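Local coordinates for acetylated cis-Golgi protein, involved in ER-to-Golgi transport (Saccharomyces cerevisiae, PDB 6G8Y), which probably takes part in ER-to-Golgi transport and, as a GRASP-family protein with PDZ domains, probably binds golgin-type partners, as GRASP65 binds GM130, at residues 36-40 / 41-45. Numbering follows the deposited sequence.
Sequences VGFND and DPVPV
Val43 lays its CG2 methyl against the backbone of Val36 and Gly37, 3.6 Å from Val36 C, and the same methyl reaches the Phe38 ring obliquely at CE2, 4.1 Å away. With CG1 anti to the backbone N (chi1 175°), Val43 is left with CG2 beside that N. This two-residue beta hairpin of the PDZ domain closes through a type I' turn, Phe38 to Asp41, whose central residues, Asn39 and Asp40, both take positive phi. Phe38 and Asp41 form the hydrogen-bonded pair: Phe38 N gives a 2.9 Å bond to Asp41 O, and Asp41 N returns one of 3.1 Å to Phe38 O. Next comes the non-hydrogen-bonded pair Gly37 and Pro42, where Gly37 CA comes within 3.0 Å of Asp41 O. Val36 O accepts from Val43 N at 3.2 Å and also meets Pro42 CA in a CA-H...O contact. The Asp41 carboxylate folds back over the turn (chi1 -56°, CG beside its backbone N), and two waters sit at it: one lies within hydrogen-bonding distance of OD2 and of Phe38 O, while the other donates to OD1 at 2.6 Å and weakly to Asn39 O. Asp40 turns away from the second strand, its carboxylate bound by Lys73 (OD2, salt bridge) and Asn75 ND2 (OD1). Val36 and Gly37 together face Asn75 in a classic beta bulge, joining strand 33-38 to strand 71-78. Phe38 packs on Ile60, Ile63 and, edge-to-face, Phe64 of helix 57-66, whereas Val36 and Pro42 rest on Met6 of helix 2-10, by its sequence a vector-derived tag.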
ATOM      1  N   VAL A  36       2.623  -0.000   1.110  1.00 12.96           N
ATOM      2  CA  VAL A  36       2.890  -0.958   2.185  1.00 13.93           C
ATOM      3  C   VAL A  36       2.141  -0.653   3.481  1.00 13.31           C
ATOM      4  O   VAL A  36       2.035  -1.508   4.361  1.00 15.52           O
ATOM      5  CB  VAL A  36       4.414  -1.127   2.410  1.00 15.94           C
ATOM      6  CG1 VAL A  36       5.041  -1.737   1.162  1.00 17.65           C
ATOM      7  CG2 VAL A  36       5.105   0.168   2.784  1.00 16.19           C
ATOM      8  N   GLY A  37       1.598   0.553   3.604  1.00 11.25           N
ATOM      9  CA  GLY A  37       0.844   0.893   4.779  1.00 12.35           C
ATOM     10  C   GLY A  37      -0.084   2.064   4.539  1.00 11.90           C
ATOM     11  O   GLY A  37       0.083   2.832   3.587  1.00 11.50           O
ATOM     12  N   PHE A  38      -1.030   2.199   5.458  1.00 13.35           N
ATOM     13  CA  PHE A  38      -1.876   3.367   5.563  1.00 12.55           C
ATOM     14  C   PHE A  38      -1.771   3.853   6.982  1.00 14.25           C
ATOM     15  O   PHE A  38      -1.921   3.038   7.898  1.00 15.83           O
ATOM     16  CB  PHE A  38      -3.344   3.035   5.259  1.00 13.09           C
ATOM     17  CG  PHE A  38      -3.600   2.593   3.831  1.00 13.67           C
ATOM     18  CD1 PHE A  38      -3.347   3.457   2.783  1.00 13.66           C
ATOM     19  CD2 PHE A  38      -4.160   1.345   3.529  1.00 15.22           C
ATOM     20  CE1 PHE A  38      -3.584   3.079   1.484  1.00 14.23           C
ATOM     21  CE2 PHE A  38      -4.417   0.977   2.210  1.00 14.54           C
ATOM     22  CZ  PHE A  38      -4.119   1.840   1.198  1.00 14.55           C
ATOM     23  N   ASN A  39      -1.482   5.143   7.186  1.00 15.61           N
ATOM     24  CA  ASN A  39      -1.445   5.700   8.540  1.00 18.45           C
ATOM     25  C   ASN A  39      -0.494   4.910   9.468  1.00 18.09           C
ATOM     26  O   ASN A  39      -0.814   4.699  10.635  1.00 19.92           O
ATOM     27  CB  ASN A  39      -2.893   5.732   9.084  1.00 20.93           C
ATOM     28  CG  ASN A  39      -3.048   6.574  10.336  1.00 28.12           C
ATOM     29  OD1 ASN A  39      -2.377   7.580  10.503  1.00 32.53           O
ATOM     30  ND2 ASN A  39      -3.965   6.169  11.216  1.00 31.27           N
ATOM     31  N   ASP A  40       0.645   4.469   8.922  1.00 17.57           N
ATOM     32  CA  ASP A  40       1.728   3.755   9.609  1.00 19.93           C
ATOM     33  C   ASP A  40       1.406   2.345  10.122  1.00 19.68           C
ATOM     34  O   ASP A  40       2.165   1.791  10.914  1.00 21.57           O
ATOM     35  CB  ASP A  40       2.330   4.627  10.734  1.00 21.45           C
ATOM     36  CG  ASP A  40       2.900   5.925  10.210  1.00 21.70           C
ATOM     37  OD1 ASP A  40       3.558   5.900   9.148  1.00 19.98           O
ATOM     38  OD2 ASP A  40       2.699   6.969  10.858  1.00 24.39           O
ATOM     39  N   ASP A  41       0.325   1.742   9.631  1.00 18.83           N
ATOM     40  CA  ASP A  41       0.022   0.330   9.859  1.00 20.36           C
ATOM     41  C   ASP A  41       0.082  -0.394   8.508  1.00 17.30           C
ATOM     42  O   ASP A  41      -0.314   0.181   7.478  1.00 15.50           O
ATOM     43  CB  ASP A  41      -1.379   0.151  10.429  1.00 21.98           C
ATOM     44  CG  ASP A  41      -1.610   0.934  11.710  1.00 31.72           C
ATOM     45  OD1 ASP A  41      -0.749   0.880  12.601  1.00 33.45           O
ATOM     46  OD2 ASP A  41      -2.665   1.596  11.813  1.00 36.36           O
ATOM     47  N   PRO A  42       0.503  -1.670   8.486  1.00 16.24           N
ATOM     48  CA  PRO A  42       0.522  -2.370   7.214  1.00 16.34           C
ATOM     49  C   PRO A  42      -0.849  -2.446   6.554  1.00 14.73           C
ATOM     50  O   PRO A  42      -1.899  -2.431   7.220  1.00 15.30           O
ATOM     51  CB  PRO A  42       0.986  -3.793   7.600  1.00 18.10           C
ATOM     52  CG  PRO A  42       1.793  -3.554   8.828  1.00 22.13           C
ATOM     53  CD  PRO A  42       1.024  -2.517   9.576  1.00 20.02           C
ATOM     54  N   VAL A  43      -0.830  -2.568   5.239  1.00 14.08           N
ATOM     55  CA  VAL A  43      -2.068  -2.810   4.501  1.00 12.99           C
ATOM     56  C   VAL A  43      -2.666  -4.139   5.021  1.00 14.46           C
ATOM     57  O   VAL A  43      -1.970  -5.142   5.081  1.00 15.79           O
ATOM     58  CB  VAL A  43      -1.802  -2.891   2.986  1.00 14.18           C
ATOM     59  CG1 VAL A  43      -3.070  -3.255   2.224  1.00 14.40           C
ATOM     60  CG2 VAL A  43      -1.225  -1.580   2.460  1.00 14.34           C
ATOM     61  N   PRO A  44      -3.946  -4.152   5.392  1.00 13.22           N
ATOM     62  CA  PRO A  44      -4.519  -5.434   5.846  1.00 13.90           C
ATOM     63  C   PRO A  44      -4.838  -6.316   4.626  1.00 13.73           C
ATOM     64  O   PRO A  44      -5.457  -5.857   3.650  1.00 12.85           O
ATOM     65  CB  PRO A  44      -5.765  -5.010   6.603  1.00 15.39           C
ATOM     66  CG  PRO A  44      -6.165  -3.756   5.946  1.00 15.20           C
ATOM     67  CD  PRO A  44      -4.896  -3.043   5.518  1.00 13.19           C
ATOM     68  N   VAL A  45      -4.414  -7.566   4.704  1.00 14.43           N
ATOM     69  CA  VAL A  45      -4.465  -8.486   3.580  1.00 15.06           C
ATOM     70  C   VAL A  45      -4.990  -9.849   4.043  1.00 15.11           C
ATOM     71  O   VAL A  45      -4.640 -10.325   5.138  1.00 20.02           O
ATOM     72  CB  VAL A  45      -3.050  -8.605   2.988  1.00 17.44           C
ATOM     73  CG1 VAL A  45      -2.922  -9.758   2.039  1.00 20.39           C
ATOM     74  CG2 VAL A  45      -2.657  -7.308   2.303  1.00 19.28           C
TER
HETATM   75  O   HOH W   1      -4.474   2.253   9.507  1.00 30.97           O
HETATM   76  O   HOH W   2      -0.075   3.137  13.653  1.00 51.68           O